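Local atomic coordinates of ribokinase, putative (Burkholderia thailandensis, PDB entry 3B1Q), a protein that probably phosphorylates nucleosides as a pfkB (ribokinase) family kinase, and binds inosine, AMP and ADP. Residues 65-70 and 131-136; 111-116 and 245-250; 169-174 and 197-202. One frame throughout, in Å; residues are numbered along the deposited sequence.

Contact 1: 65-70 and 131-136; sequences RMMGTL and GEAKDI
The guanidinium of Arg-65 and the carboxylate of Asp-135 approach each other obliquely, their planes 40° apart. NH2 of Arg-65 is 4.1 Å from OD2 of Asp-135, and that oxygen stands well out of the guanidinium plane. No N-H points at it, so the attraction is one of charge alone; the true salt bridge of this arginine is to Asp-63. The peptide oxygen of Lys-134 also lies obliquely to the guanidinium, 4.5 Å from NH1 of Arg-65. Within a Rossmann-like pfkB core, strand 64-71 is an inner strand, hydrogen-bonded to strand 3-6. The loop 131-136 is the approach to strand 138-141, on the far side of 3-6. It therefore passes over the sheet, and Met-67, Ala-133 and Ile-136 all rest on Leu-4. With CG of Arg-65 anti to the carbonyl carbon (chi1 -54°), that atom comes 4.3 Å from CD1 of Ile-136; the bend at chi2 then leads the guanidinium to Asp-63 and past Asp-135. Farther along the strand, Met-67, extended as far as SD and turned at chi3 (-78°), brings CE within 4.4 Å of CB of Ala-133, and Tyr-91 of strand 88-95 touches both residues.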
ATOM      1  N   ARG A  65     -13.201 -27.623   0.313  1.00 13.40           N
ATOM      2  CA  ARG A  65     -14.107 -26.962   1.244  1.00 13.51           C
ATOM      3  C   ARG A  65     -13.322 -25.883   1.954  1.00 12.30           C
ATOM      4  O   ARG A  65     -12.492 -26.135   2.831  1.00 14.16           O
ATOM      5  CB  ARG A  65     -14.638 -27.932   2.273  1.00 14.19           C
ATOM      6  CG  ARG A  65     -15.323 -29.224   1.680  1.00 17.52           C
ATOM      7  CD  ARG A  65     -16.610 -28.917   0.941  1.00 18.21           C
ATOM      8  NE  ARG A  65     -17.103 -30.188   0.332  1.00 18.51           N
ATOM      9  CZ  ARG A  65     -17.745 -31.177   0.957  1.00 24.63           C
ATOM     10  NH1 ARG A  65     -18.112 -31.094   2.230  1.00 28.72           N
ATOM     11  NH2 ARG A  65     -18.074 -32.268   0.285  1.00 25.02           N
ATOM     12  N   MET A  66     -13.570 -24.646   1.582  1.00 12.50           N
ATOM     13  CA  MET A  66     -12.840 -23.522   2.217  1.00 11.33           C
ATOM     14  C   MET A  66     -13.295 -23.268   3.656  1.00 12.47           C
ATOM     15  O   MET A  66     -14.519 -23.281   3.984  1.00 14.37           O
ATOM     16  CB  MET A  66     -13.136 -22.246   1.391  1.00 11.70           C
ATOM     17  CG  MET A  66     -12.427 -22.175   0.066  1.00 13.16           C
ATOM     18  SD  MET A  66     -13.070 -20.764  -0.931  1.00 17.74           S
ATOM     19  CE  MET A  66     -12.700 -19.548   0.192  1.00 14.87           C
ATOM     20  N   MET A  67     -12.304 -22.976   4.517  1.00 11.58           N
ATOM     21  CA  MET A  67     -12.611 -22.672   5.918  1.00 12.16           C
ATOM     22  C   MET A  67     -11.877 -21.377   6.187  1.00 12.97           C
ATOM     23  O   MET A  67     -10.613 -21.341   6.131  1.00 12.01           O
ATOM     24  CB  MET A  67     -12.173 -23.810   6.852  1.00 12.92           C
ATOM     25  CG  MET A  67     -12.316 -23.422   8.314  1.00 15.27           C
ATOM     26  SD  MET A  67     -12.172 -24.743   9.531  1.00 15.12           S
ATOM     27  CE  MET A  67     -13.768 -25.541   9.446  1.00 16.80           C
ATOM     28  N   GLY A  68     -12.648 -20.293   6.349  1.00 11.05           N
ATOM     29  CA  GLY A  68     -12.004 -19.022   6.607  1.00 10.79           C
ATOM     30  C   GLY A  68     -13.085 -17.977   6.924  1.00 11.85           C
ATOM     31  O   GLY A  68     -14.255 -18.318   6.905  1.00 12.38           O
ATOM     32  N   THR A  69     -12.675 -16.753   7.245  1.00 11.18           N
ATOM     33  CA  THR A  69     -13.639 -15.749   7.652  1.00 12.34           C
ATOM     34  C   THR A  69     -13.613 -14.547   6.697  1.00 13.64           C
ATOM     35  O   THR A  69     -12.539 -14.085   6.250  1.00 15.51           O
ATOM     36  CB  THR A  69     -13.344 -15.248   9.091  1.00 16.21           C
ATOM     37  OG1 THR A  69     -11.922 -15.037   9.207  1.00 16.10           O
ATOM     38  CG2 THR A  69     -13.823 -16.294  10.146  1.00 17.06           C
ATOM     39  N   LEU A  70     -14.788 -14.006   6.398  1.00 11.82           N
ATOM     40  CA  LEU A  70     -14.925 -12.792   5.604  1.00 11.89           C
ATOM     41  C   LEU A  70     -15.678 -11.770   6.449  1.00 12.23           C
ATOM     42  O   LEU A  70     -16.229 -12.081   7.495  1.00 11.93           O
ATOM     43  CB  LEU A  70     -15.812 -13.055   4.373  1.00 11.37           C
ATOM     44  CG  LEU A  70     -15.043 -13.760   3.241  1.00 10.73           C
ATOM     45  CD1 LEU A  70     -16.087 -14.337   2.241  1.00 12.72           C
ATOM     46  CD2 LEU A  70     -14.020 -12.794   2.553  1.00 14.00           C
ATOM     47  N   GLY A 131     -11.956 -29.295  13.451  1.00 21.09           N
ATOM     48  CA  GLY A 131     -12.341 -30.616  13.903  1.00 24.60           C
ATOM     49  C   GLY A 131     -13.821 -30.928  13.757  1.00 25.37           C
ATOM     50  O   GLY A 131     -14.217 -32.083  13.895  1.00 27.73           O
ATOM     51  N   GLU A 132     -14.625 -29.912  13.457  1.00 24.96           N
ATOM     52  CA  GLU A 132     -16.068 -30.087  13.292  1.00 26.37           C
ATOM     53  C   GLU A 132     -16.411 -30.357  11.835  1.00 25.58           C
ATOM     54  O   GLU A 132     -17.556 -30.697  11.551  1.00 28.50           O
ATOM     55  CB  GLU A 132     -16.845 -28.838  13.730  1.00 27.15           C
ATOM     56  CG  GLU A 132     -16.698 -28.520  15.177  1.00 30.34           C
ATOM     57  CD  GLU A 132     -17.555 -27.331  15.644  1.00 35.69           C
ATOM     58  OE1 GLU A 132     -18.021 -26.466  14.853  1.00 41.99           O
ATOM     59  OE2 GLU A 132     -17.765 -27.267  16.853  1.00 40.92           O
ATOM     60  N   ALA A 133     -15.459 -30.176  10.918  1.00 23.18           N
ATOM     61  CA  ALA A 133     -15.743 -30.396   9.489  1.00 23.70           C
ATOM     62  C   ALA A 133     -15.925 -31.882   9.146  1.00 26.15           C
ATOM     63  O   ALA A 133     -15.096 -32.722   9.513  1.00 28.37           O
ATOM     64  CB  ALA A 133     -14.679 -29.781   8.618  1.00 21.56           C
ATOM     65  N   LYS A 134     -16.990 -32.194   8.424  1.00 28.07           N
ATOM     66  CA  LYS A 134     -17.332 -33.586   8.134  1.00 28.87           C
ATOM     67  C   LYS A 134     -16.787 -34.059   6.761  1.00 28.45           C
ATOM     68  O   LYS A 134     -16.555 -33.229   5.840  1.00 26.93           O
ATOM     69  CB  LYS A 134     -18.873 -33.769   8.247  1.00 31.99           C
ATOM     70  CG  LYS A 134     -19.311 -34.335   9.628  1.00 35.41           C
ATOM     71  CD  LYS A 134     -20.728 -34.955   9.616  1.00 40.36           C
ATOM     72  CE  LYS A 134     -20.741 -36.266  10.416  1.00 42.95           C
ATOM     73  NZ  LYS A 134     -22.088 -36.720  10.938  1.00 48.97           N
ATOM     74  N   ASP A 135     -16.569 -35.376   6.632  1.00 29.26           N
ATOM     75  CA  ASP A 135     -16.170 -35.989   5.350  1.00 29.40           C
ATOM     76  C   ASP A 135     -14.789 -35.495   4.848  1.00 26.25           C
ATOM     77  O   ASP A 135     -14.499 -35.478   3.645  1.00 25.38           O
ATOM     78  CB  ASP A 135     -17.249 -35.669   4.292  1.00 30.89           C
ATOM     79  CG  ASP A 135     -17.103 -36.503   3.022  1.00 37.90           C
ATOM     80  OD1 ASP A 135     -16.839 -37.734   3.148  1.00 46.33           O
ATOM     81  OD2 ASP A 135     -17.248 -35.930   1.902  1.00 42.75           O
ATOM     82  N   ILE A 136     -13.951 -35.034   5.769  1.00 22.74           N
ATOM     83  CA  ILE A 136     -12.646 -34.464   5.367  1.00 20.29           C
ATOM     84  C   ILE A 136     -11.575 -35.538   5.424  1.00 18.92           C
ATOM     85  O   ILE A 136     -11.386 -36.225   6.441  1.00 21.56           O
ATOM     86  CB  ILE A 136     -12.266 -33.276   6.288  1.00 19.15           C
ATOM     87  CG1 ILE A 136     -13.316 -32.161   6.219  1.00 19.38           C
ATOM     88  CG2 ILE A 136     -10.856 -32.735   5.949  1.00 17.75           C
ATOM     89  CD1 ILE A 136     -13.554 -31.569   4.776  1.00 17.01           C
TER

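Contact 2: 111-116 and 245-250; sequences NNQITA and VIDPTG. With ACT (acetate ion), chain J.
Gln-113 points its CB toward the 245-250 loop, and its chain, extended beyond CG, runs past the Pro-248 ring in the opposite direction. CG of Gln-113 comes 4.2 Å from CG of Pro-248, and the amide carbon CD closes on that same ring atom to 3.8 Å. At the tip the two amide atoms part company. OE1 of Gln-113 lies 2.9 Å from OG1 of Thr-249, whose side chain crosses the glutamine at about a right angle; the same OG1 is 2.7 Å from OD1 of Asp-247. OE1 is also hydrogen-bonded to OG1 of Thr-107. NE2 bonds to Asn-34 of the second subunit, so partners on both amide atoms fix the rotation of the group. Strand 113-118 is an edge of the four-stranded lid sheet, and it pairs in parallel with a strand of that second subunit, carrying the sheet across the dimer interface. The loop opposite leads into helix 251-264 through Gly-250 at its N-cap. An acetate, probably from the crystallisation liquor, sits here: N of Gly-250 donates to OXT at 2.8 Å with an angle of 160°, and Gly-252 N binds the ion too, consistent with the pfkB anion hole at this helix start. Three residues before Gly-250, Asp-247 makes an Asx turn, its OD1 receiving N of Thr-249 at 3.1 Å from 76° out of the carboxylate plane; OD2 is held by Gly-288. Where the lid hairpin turns, the Asn-111 amide crosses the proline ring obliquely at CD and CG, ND2 being 3.8 Å from CD of Pro-248 and 3.5 Å from CG1 of Val-245. Asn-111 is seen binding ADP and one AMP; Gln-113 and Gly-250 bind another AMP, whose site shares residues with the inosine site.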
ATOM      1  N   ASN A 111      10.197  -9.547 -10.311  1.00 41.78           N
ATOM      2  CA  ASN A 111       9.100 -10.340  -9.775  1.00 39.49           C
ATOM      3  C   ASN A 111       9.182 -10.665  -8.279  1.00 38.17           C
ATOM      4  O   ASN A 111       8.659 -11.683  -7.852  1.00 35.78           O
ATOM      5  CB  ASN A 111       8.913 -11.629 -10.580  1.00 39.54           C
ATOM      6  CG  ASN A 111       7.875 -11.485 -11.689  1.00 39.78           C
ATOM      7  OD1 ASN A 111       7.449 -10.386 -12.029  1.00 40.03           O
ATOM      8  ND2 ASN A 111       7.465 -12.620 -12.251  1.00 44.43           N
ATOM      9  N   ASN A 112       9.862  -9.822  -7.502  1.00 38.15           N
ATOM     10  CA  ASN A 112       9.710  -9.870  -6.038  1.00 38.09           C
ATOM     11  C   ASN A 112       8.465  -9.057  -5.692  1.00 35.93           C
ATOM     12  O   ASN A 112       8.088  -8.120  -6.415  1.00 36.21           O
ATOM     13  CB  ASN A 112      10.873  -9.221  -5.291  1.00 39.90           C
ATOM     14  CG  ASN A 112      12.238  -9.750  -5.716  1.00 43.31           C
ATOM     15  OD1 ASN A 112      12.620 -10.876  -5.363  1.00 48.77           O
ATOM     16  ND2 ASN A 112      12.990  -8.928  -6.415  1.00 45.19           N
ATOM     17  N   GLN A 113       7.932  -9.351  -4.521  1.00 34.54           N
ATOM     18  CA  GLN A 113       6.750  -8.658  -4.042  1.00 33.97           C
ATOM     19  C   GLN A 113       6.852  -8.185  -2.579  1.00 33.85           C
ATOM     20  O   GLN A 113       7.356  -8.923  -1.728  1.00 35.64           O
ATOM     21  CB  GLN A 113       5.544  -9.571  -4.173  1.00 30.77           C
ATOM     22  CG  GLN A 113       5.342 -10.155  -5.561  1.00 29.37           C
ATOM     23  CD  GLN A 113       3.963 -10.763  -5.750  1.00 23.26           C
ATOM     24  OE1 GLN A 113       3.181 -10.273  -6.565  1.00 24.23           O
ATOM     25  NE2 GLN A 113       3.651 -11.783  -5.013  1.00 22.10           N
ATOM     26  N   ILE A 114       6.347  -6.979  -2.318  1.00 33.53           N
ATOM     27  CA  ILE A 114       6.079  -6.508  -0.938  1.00 32.19           C
ATOM     28  C   ILE A 114       4.572  -6.321  -0.763  1.00 29.80           C
ATOM     29  O   ILE A 114       3.950  -5.644  -1.576  1.00 28.95           O
ATOM     30  CB  ILE A 114       6.797  -5.175  -0.619  1.00 34.46           C
ATOM     31  CG1 ILE A 114       8.324  -5.339  -0.756  1.00 35.45           C
ATOM     32  CG2 ILE A 114       6.411  -4.652   0.794  1.00 35.03           C
ATOM     33  CD1 ILE A 114       9.079  -4.047  -0.827  1.00 37.94           C
ATOM     34  N   THR A 115       4.013  -6.904   0.297  1.00 27.56           N
ATOM     35  CA  THR A 115       2.559  -6.775   0.554  1.00 25.70           C
ATOM     36  C   THR A 115       2.282  -6.095   1.898  1.00 25.72           C
ATOM     37  O   THR A 115       2.917  -6.462   2.891  1.00 26.49           O
ATOM     38  CB  THR A 115       1.898  -8.141   0.498  1.00 24.11           C
ATOM     39  OG1 THR A 115       2.066  -8.682  -0.824  1.00 25.06           O
ATOM     40  CG2 THR A 115       0.362  -8.081   0.855  1.00 22.61           C
ATOM     41  N   ALA A 116       1.364  -5.136   1.934  1.00 23.96           N
ATOM     42  CA  ALA A 116       0.794  -4.645   3.212  1.00 22.37           C
ATOM     43  C   ALA A 116      -0.513  -5.407   3.281  1.00 21.36           C
ATOM     44  O   ALA A 116      -1.344  -5.293   2.366  1.00 19.83           O
ATOM     45  CB  ALA A 116       0.497  -3.129   3.195  1.00 23.31           C
ATOM     46  N   VAL A 245       4.873 -14.407 -18.789  1.00 21.59           N
ATOM     47  CA  VAL A 245       4.982 -14.090 -17.351  1.00 20.25           C
ATOM     48  C   VAL A 245       4.313 -12.764 -17.071  1.00 19.34           C
ATOM     49  O   VAL A 245       4.794 -11.700 -17.556  1.00 22.17           O
ATOM     50  CB  VAL A 245       6.495 -14.007 -16.960  1.00 21.59           C
ATOM     51  CG1 VAL A 245       6.611 -13.792 -15.435  1.00 21.81           C
ATOM     52  CG2 VAL A 245       7.162 -15.286 -17.332  1.00 24.54           C
ATOM     53  N   ILE A 246       3.181 -12.826 -16.369  1.00 19.24           N
ATOM     54  CA  ILE A 246       2.332 -11.655 -16.215  1.00 20.07           C
ATOM     55  C   ILE A 246       2.325 -11.264 -14.730  1.00 19.76           C
ATOM     56  O   ILE A 246       2.459 -10.087 -14.422  1.00 21.18           O
ATOM     57  CB  ILE A 246       0.869 -11.989 -16.675  1.00 20.14           C
ATOM     58  CG1 ILE A 246       0.858 -12.155 -18.210  1.00 21.23           C
ATOM     59  CG2 ILE A 246      -0.146 -10.941 -16.192  1.00 20.89           C
ATOM     60  CD1 ILE A 246       1.294 -10.956 -19.027  1.00 25.24           C
ATOM     61  N   ASP A 247       2.207 -12.226 -13.842  1.00 18.71           N
ATOM     62  CA  ASP A 247       1.989 -11.897 -12.412  1.00 17.56           C
ATOM     63  C   ASP A 247       2.278 -13.086 -11.527  1.00 16.16           C
ATOM     64  O   ASP A 247       1.627 -14.110 -11.633  1.00 15.92           O
ATOM     65  CB  ASP A 247       0.509 -11.403 -12.213  1.00 16.55           C
ATOM     66  CG  ASP A 247       0.165 -11.049 -10.736  1.00 22.15           C
ATOM     67  OD1 ASP A 247       1.092 -10.777  -9.940  1.00 19.75           O
ATOM     68  OD2 ASP A 247      -1.030 -10.910 -10.431  1.00 22.94           O
ATOM     69  N   PRO A 248       3.261 -12.987 -10.608  1.00 17.28           N
ATOM     70  CA  PRO A 248       3.483 -14.161  -9.744  1.00 17.38           C
ATOM     71  C   PRO A 248       2.473 -14.366  -8.619  1.00 15.59           C
ATOM     72  O   PRO A 248       2.488 -15.445  -7.991  1.00 16.58           O
ATOM     73  CB  PRO A 248       4.856 -13.864  -9.091  1.00 19.71           C
ATOM     74  CG  PRO A 248       4.939 -12.389  -9.081  1.00 20.36           C
ATOM     75  CD  PRO A 248       4.224 -11.884 -10.366  1.00 19.37           C
ATOM     76  N   THR A 249       1.576 -13.386  -8.409  1.00 17.02           N
ATOM     77  CA  THR A 249       0.656 -13.469  -7.268  1.00 15.08           C
ATOM     78  C   THR A 249      -0.236 -14.691  -7.313  1.00 14.51           C
ATOM     79  O   THR A 249      -1.036 -14.823  -8.230  1.00 15.87           O
ATOM     80  CB  THR A 249      -0.278 -12.240  -7.157  1.00 15.06           C
ATOM     81  OG1 THR A 249       0.468 -11.025  -7.305  1.00 16.90           O
ATOM     82  CG2 THR A 249      -1.114 -12.306  -5.842  1.00 16.11           C
ATOM     83  N   GLY A 250      -0.078 -15.555  -6.322  1.00 13.24           N
ATOM     84  CA  GLY A 250      -0.870 -16.800  -6.261  1.00 12.73           C
ATOM     85  C   GLY A 250      -0.213 -18.025  -6.887  1.00 13.11           C
ATOM     86  O   GLY A 250      -0.835 -19.092  -6.905  1.00 13.08           O
TER
HETATM   87  C   ACT J 329       3.129 -16.007  -4.950  1.00 23.90           C
HETATM   88  O   ACT J 329       3.368 -17.238  -5.247  1.00 23.01           O
HETATM   89  OXT ACT J 329       1.997 -15.608  -4.441  1.00 22.33           O
HETATM   90  CH3 ACT J 329       4.271 -15.050  -5.174  1.00 23.91           C

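Contact 3: 169-174 and 197-202; sequences QGLPLF and KLVCDK. With NOS (inosine), chain G.
Leu-171 fits its forked end against one face of the 197-202 helix, and here the contact is tight. Its CD2 is 3.7 Å from CB of Leu-198, while CD1 reaches CG2 of Val-199 at 3.8 Å. The leucine crosses Val-199 at about a right angle and Leu-198 at a slant; placing CG opposite the backbone N (chi1 -161°) sends both methyls across to the helix. Leu-171 and Val-199 are buried, and Leu-171 is the largest single contributor to the surface between the segments.

The outer side is looser and polar. Lys-202, partly exposed, stretches out and then bends at chi3 (-106°), which carries NZ over the end of the 3-10 turn. From there NZ makes two weak hydrogen bonds, 3.0 Å to O of Phe-174 and 3.2 Å to O of Leu-171, with CD of Lys-202 also only 3.1 Å from the Phe-174 oxygen. The Leu-171 carbonyl is shared, since it accepts N of Phe-174 within the turn as well. Lys-197 and Asp-201 take no part in the contact and form a salt bridge one turn apart along the helix.

At the opposite end of the turn, Gln-169 belongs to the nucleoside site. Bent at chi2, it lies over a face of the inosine base, its CG 3.7 Å from N7, with NE2 approaching the ribose O4' to 3.2 Å and CB the base O6 to 3.4 Å.

The 169-174 turn follows strand 163-165 and precedes helix 176-185, which returns to the parallel neighbouring strand 188-192 and then to helix 193-203. Helix 176-185 packs on both partners, through Leu-179 on Leu-171 and Lys-202 and through Ile-183 on Val-199, while Phe-146 of helix 146-159 meets the Phe-174 ring edge-to-face.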
ATOM      1  N   GLN A 169       3.147 -16.488   4.667  1.00 18.45           N
ATOM      2  CA  GLN A 169       3.184 -15.123   5.237  1.00 20.36           C
ATOM      3  C   GLN A 169       2.893 -15.040   6.734  1.00 21.21           C
ATOM      4  O   GLN A 169       3.240 -14.042   7.382  1.00 22.23           O
ATOM      5  CB  GLN A 169       2.175 -14.232   4.485  1.00 21.16           C
ATOM      6  CG  GLN A 169       2.532 -14.035   3.037  1.00 24.28           C
ATOM      7  CD  GLN A 169       1.731 -14.947   2.145  1.00 27.51           C
ATOM      8  OE1 GLN A 169       1.364 -16.046   2.554  1.00 27.28           O
ATOM      9  NE2 GLN A 169       1.429 -14.499   0.908  1.00 26.54           N
ATOM     10  N   GLY A 170       2.290 -16.095   7.276  1.00 18.87           N
ATOM     11  CA  GLY A 170       2.138 -16.244   8.714  1.00 19.17           C
ATOM     12  C   GLY A 170       3.370 -16.578   9.535  1.00 19.62           C
ATOM     13  O   GLY A 170       3.345 -16.448  10.756  1.00 19.98           O
ATOM     14  N   LEU A 171       4.480 -16.956   8.877  1.00 19.21           N
ATOM     15  CA  LEU A 171       5.687 -17.381   9.562  1.00 22.65           C
ATOM     16  C   LEU A 171       6.210 -16.445  10.667  1.00 22.09           C
ATOM     17  O   LEU A 171       6.588 -16.935  11.747  1.00 21.89           O
ATOM     18  CB  LEU A 171       6.746 -17.770   8.532  1.00 22.31           C
ATOM     19  CG  LEU A 171       7.916 -18.632   8.940  1.00 28.26           C
ATOM     20  CD1 LEU A 171       7.403 -19.997   9.481  1.00 24.70           C
ATOM     21  CD2 LEU A 171       8.899 -18.766   7.726  1.00 31.99           C
ATOM     22  N   PRO A 172       6.200 -15.106  10.438  1.00 22.92           N
ATOM     23  CA  PRO A 172       6.708 -14.174  11.469  1.00 24.43           C
ATOM     24  C   PRO A 172       5.973 -14.253  12.808  1.00 23.83           C
ATOM     25  O   PRO A 172       6.551 -13.882  13.840  1.00 26.55           O
ATOM     26  CB  PRO A 172       6.479 -12.791  10.838  1.00 25.08           C
ATOM     27  CG  PRO A 172       6.585 -13.038   9.348  1.00 24.95           C
ATOM     28  CD  PRO A 172       5.878 -14.395   9.172  1.00 22.64           C
ATOM     29  N   LEU A 173       4.750 -14.775  12.795  1.00 23.02           N
ATOM     30  CA  LEU A 173       3.896 -14.842  13.980  1.00 22.69           C
ATOM     31  C   LEU A 173       4.258 -16.040  14.851  1.00 22.21           C
ATOM     32  O   LEU A 173       3.872 -16.099  16.021  1.00 23.56           O
ATOM     33  CB  LEU A 173       2.414 -14.902  13.569  1.00 24.57           C
ATOM     34  CG  LEU A 173       1.823 -13.775  12.682  1.00 27.50           C
ATOM     35  CD1 LEU A 173       0.496 -14.276  12.085  1.00 29.99           C
ATOM     36  CD2 LEU A 173       1.657 -12.492  13.523  1.00 33.20           C
ATOM     37  N   PHE A 174       5.045 -16.970  14.292  1.00 20.19           N
ATOM     38  CA  PHE A 174       5.444 -18.201  14.976  1.00 20.22           C
ATOM     39  C   PHE A 174       6.774 -18.090  15.693  1.00 22.45           C
ATOM     40  O   PHE A 174       7.764 -17.739  15.077  1.00 24.28           O
ATOM     41  CB  PHE A 174       5.568 -19.355  13.968  1.00 19.80           C
ATOM     42  CG  PHE A 174       4.244 -19.898  13.525  1.00 18.70           C
ATOM     43  CD1 PHE A 174       3.712 -21.044  14.124  1.00 20.04           C
ATOM     44  CD2 PHE A 174       3.511 -19.261  12.498  1.00 19.11           C
ATOM     45  CE1 PHE A 174       2.451 -21.515  13.737  1.00 18.83           C
ATOM     46  CE2 PHE A 174       2.267 -19.701  12.135  1.00 19.57           C
ATOM     47  CZ  PHE A 174       1.732 -20.827  12.732  1.00 19.05           C
ATOM     48  N   LYS A 197      14.638 -21.638   4.666  1.00 18.60           N
ATOM     49  CA  LYS A 197      15.746 -21.180   5.495  1.00 20.20           C
ATOM     50  C   LYS A 197      15.288 -20.551   6.838  1.00 19.07           C
ATOM     51  O   LYS A 197      15.884 -20.799   7.900  1.00 21.99           O
ATOM     52  CB  LYS A 197      16.600 -20.165   4.718  1.00 19.67           C
ATOM     53  CG  LYS A 197      17.765 -19.621   5.559  1.00 21.89           C
ATOM     54  CD  LYS A 197      18.762 -20.677   6.016  1.00 25.17           C
ATOM     55  CE  LYS A 197      20.035 -19.963   6.612  1.00 31.41           C
ATOM     56  NZ  LYS A 197      20.755 -20.847   7.546  1.00 33.21           N
ATOM     57  N   LEU A 198      14.278 -19.679   6.747  1.00 18.70           N
ATOM     58  CA  LEU A 198      13.683 -19.083   7.931  1.00 19.51           C
ATOM     59  C   LEU A 198      13.207 -20.139   8.912  1.00 19.48           C
ATOM     60  O   LEU A 198      13.473 -20.030  10.091  1.00 20.61           O
ATOM     61  CB  LEU A 198      12.525 -18.172   7.586  1.00 20.80           C
ATOM     62  CG  LEU A 198      12.914 -16.945   6.752  1.00 23.19           C
ATOM     63  CD1 LEU A 198      11.657 -16.113   6.489  1.00 28.63           C
ATOM     64  CD2 LEU A 198      13.977 -16.129   7.433  1.00 31.71           C
ATOM     65  N   VAL A 199      12.531 -21.163   8.399  1.00 18.25           N
ATOM     66  CA  VAL A 199      12.075 -22.299   9.245  1.00 17.88           C
ATOM     67  C   VAL A 199      13.244 -23.058   9.890  1.00 18.75           C
ATOM     68  O   VAL A 199      13.239 -23.331  11.136  1.00 18.98           O
ATOM     69  CB  VAL A 199      11.081 -23.253   8.442  1.00 15.45           C
ATOM     70  CG1 VAL A 199      10.711 -24.461   9.355  1.00 19.60           C
ATOM     71  CG2 VAL A 199       9.782 -22.544   8.094  1.00 15.93           C
ATOM     72  N   CYS A 200      14.303 -23.387   9.109  1.00 18.93           N
ATOM     73  CA  CYS A 200      15.479 -24.027   9.677  1.00 20.62           C
ATOM     74  C   CYS A 200      16.032 -23.156  10.794  1.00 22.00           C
ATOM     75  O   CYS A 200      16.336 -23.642  11.880  1.00 21.50           O
ATOM     76  CB  CYS A 200      16.584 -24.259   8.617  1.00 22.21           C
ATOM     77  SG  CYS A 200      16.029 -25.526   7.450  1.00 25.65           S
ATOM     78  N   ASP A 201      16.081 -21.852  10.567  1.00 20.83           N
ATOM     79  CA  ASP A 201      16.691 -21.006  11.600  1.00 23.63           C
ATOM     80  C   ASP A 201      15.838 -20.841  12.866  1.00 21.68           C
ATOM     81  O   ASP A 201      16.406 -20.832  13.984  1.00 23.51           O
ATOM     82  CB  ASP A 201      17.072 -19.648  11.053  1.00 24.87           C
ATOM     83  CG  ASP A 201      18.261 -19.714  10.060  1.00 27.27           C
ATOM     84  OD1 ASP A 201      19.014 -20.707   9.963  1.00 30.28           O
ATOM     85  OD2 ASP A 201      18.425 -18.704   9.375  1.00 31.19           O
ATOM     86  N   LYS A 202      14.540 -20.690  12.683  1.00 21.75           N
ATOM     87  CA  LYS A 202      13.618 -20.524  13.811  1.00 21.88           C
ATOM     88  C   LYS A 202      13.541 -21.802  14.680  1.00 21.35           C
ATOM     89  O   LYS A 202      13.556 -21.728  15.917  1.00 21.82           O
ATOM     90  CB  LYS A 202      12.278 -20.108  13.276  1.00 20.46           C
ATOM     91  CG  LYS A 202      11.376 -19.502  14.262  1.00 28.91           C
ATOM     92  CD  LYS A 202      10.281 -18.674  13.545  1.00 31.28           C
ATOM     93  CE  LYS A 202      10.549 -17.177  13.701  1.00 34.86           C
ATOM     94  NZ  LYS A 202       9.495 -16.398  13.004  1.00 30.62           N
TER
HETATM   95  N9  NOS G 401      -1.861 -12.955   1.684  1.00 13.61           N
HETATM   96  C4  NOS G 401      -2.000 -13.310   2.957  1.00 12.69           C
HETATM   97  N3  NOS G 401      -2.817 -14.169   3.629  1.00 13.15           N
HETATM   98  C2  NOS G 401      -2.705 -14.325   4.957  1.00 13.14           C
HETATM   99  N1  NOS G 401      -1.795 -13.627   5.673  1.00 14.80           N
HETATM  100  C6  NOS G 401      -0.961 -12.722   5.096  1.00 16.81           C
HETATM  101  O6  NOS G 401      -0.077 -12.024   5.797  1.00 17.44           O
HETATM  102  C5  NOS G 401      -1.001 -12.503   3.664  1.00 13.47           C
HETATM  103  N7  NOS G 401      -0.342 -11.771   2.756  1.00 14.01           N
HETATM  104  C8  NOS G 401      -0.879 -12.053   1.551  1.00 14.95           C
HETATM  105  C5' NOS G 401      -1.020 -15.321  -2.263  1.00 14.35           C
HETATM  106  O5' NOS G 401      -0.643 -16.617  -1.702  1.00 17.63           O
HETATM  107  C4' NOS G 401      -2.150 -14.813  -1.354  1.00 13.50           C
HETATM  108  O4' NOS G 401      -1.669 -14.444  -0.012  1.00 15.86           O
HETATM  109  C1' NOS G 401      -2.647 -13.603   0.594  1.00 16.39           C
HETATM  110  C2' NOS G 401      -3.055 -12.696  -0.555  1.00 14.80           C
HETATM  111  O2' NOS G 401      -4.412 -12.329  -0.303  1.00 14.46           O
HETATM  112  C3' NOS G 401      -2.793 -13.496  -1.815  1.00 14.00           C
HETATM  113  O3' NOS G 401      -3.964 -13.704  -2.630  1.00 13.96           O

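Contact 1 lies at the surface, contacts 2 and 3 are partly buried. Contacts 1 and 3 both belong to the large nine-stranded sheet and its surroundings, but contact 1 involves strand 64-71 itself, whereas contact 3 joins the 3-10 turn after strand 163-165 to helix 193-203; their centres are 25 Å apart. Contact 2 instead joins the lid sheet to the start of helix 251-264, on the other side of the chain centre from contact 1. Its chemistry is polar amides against a proline ring, with one close amide-hydroxyl pair; contact 3 adds apolar packing and a lysine on backbone oxygens, and contact 1 has only sparse apolar touches and opposite charges near but not bonded across the contact. Contacts 2 and 3, nearest atoms about 6 Å apart, touch the second subunit.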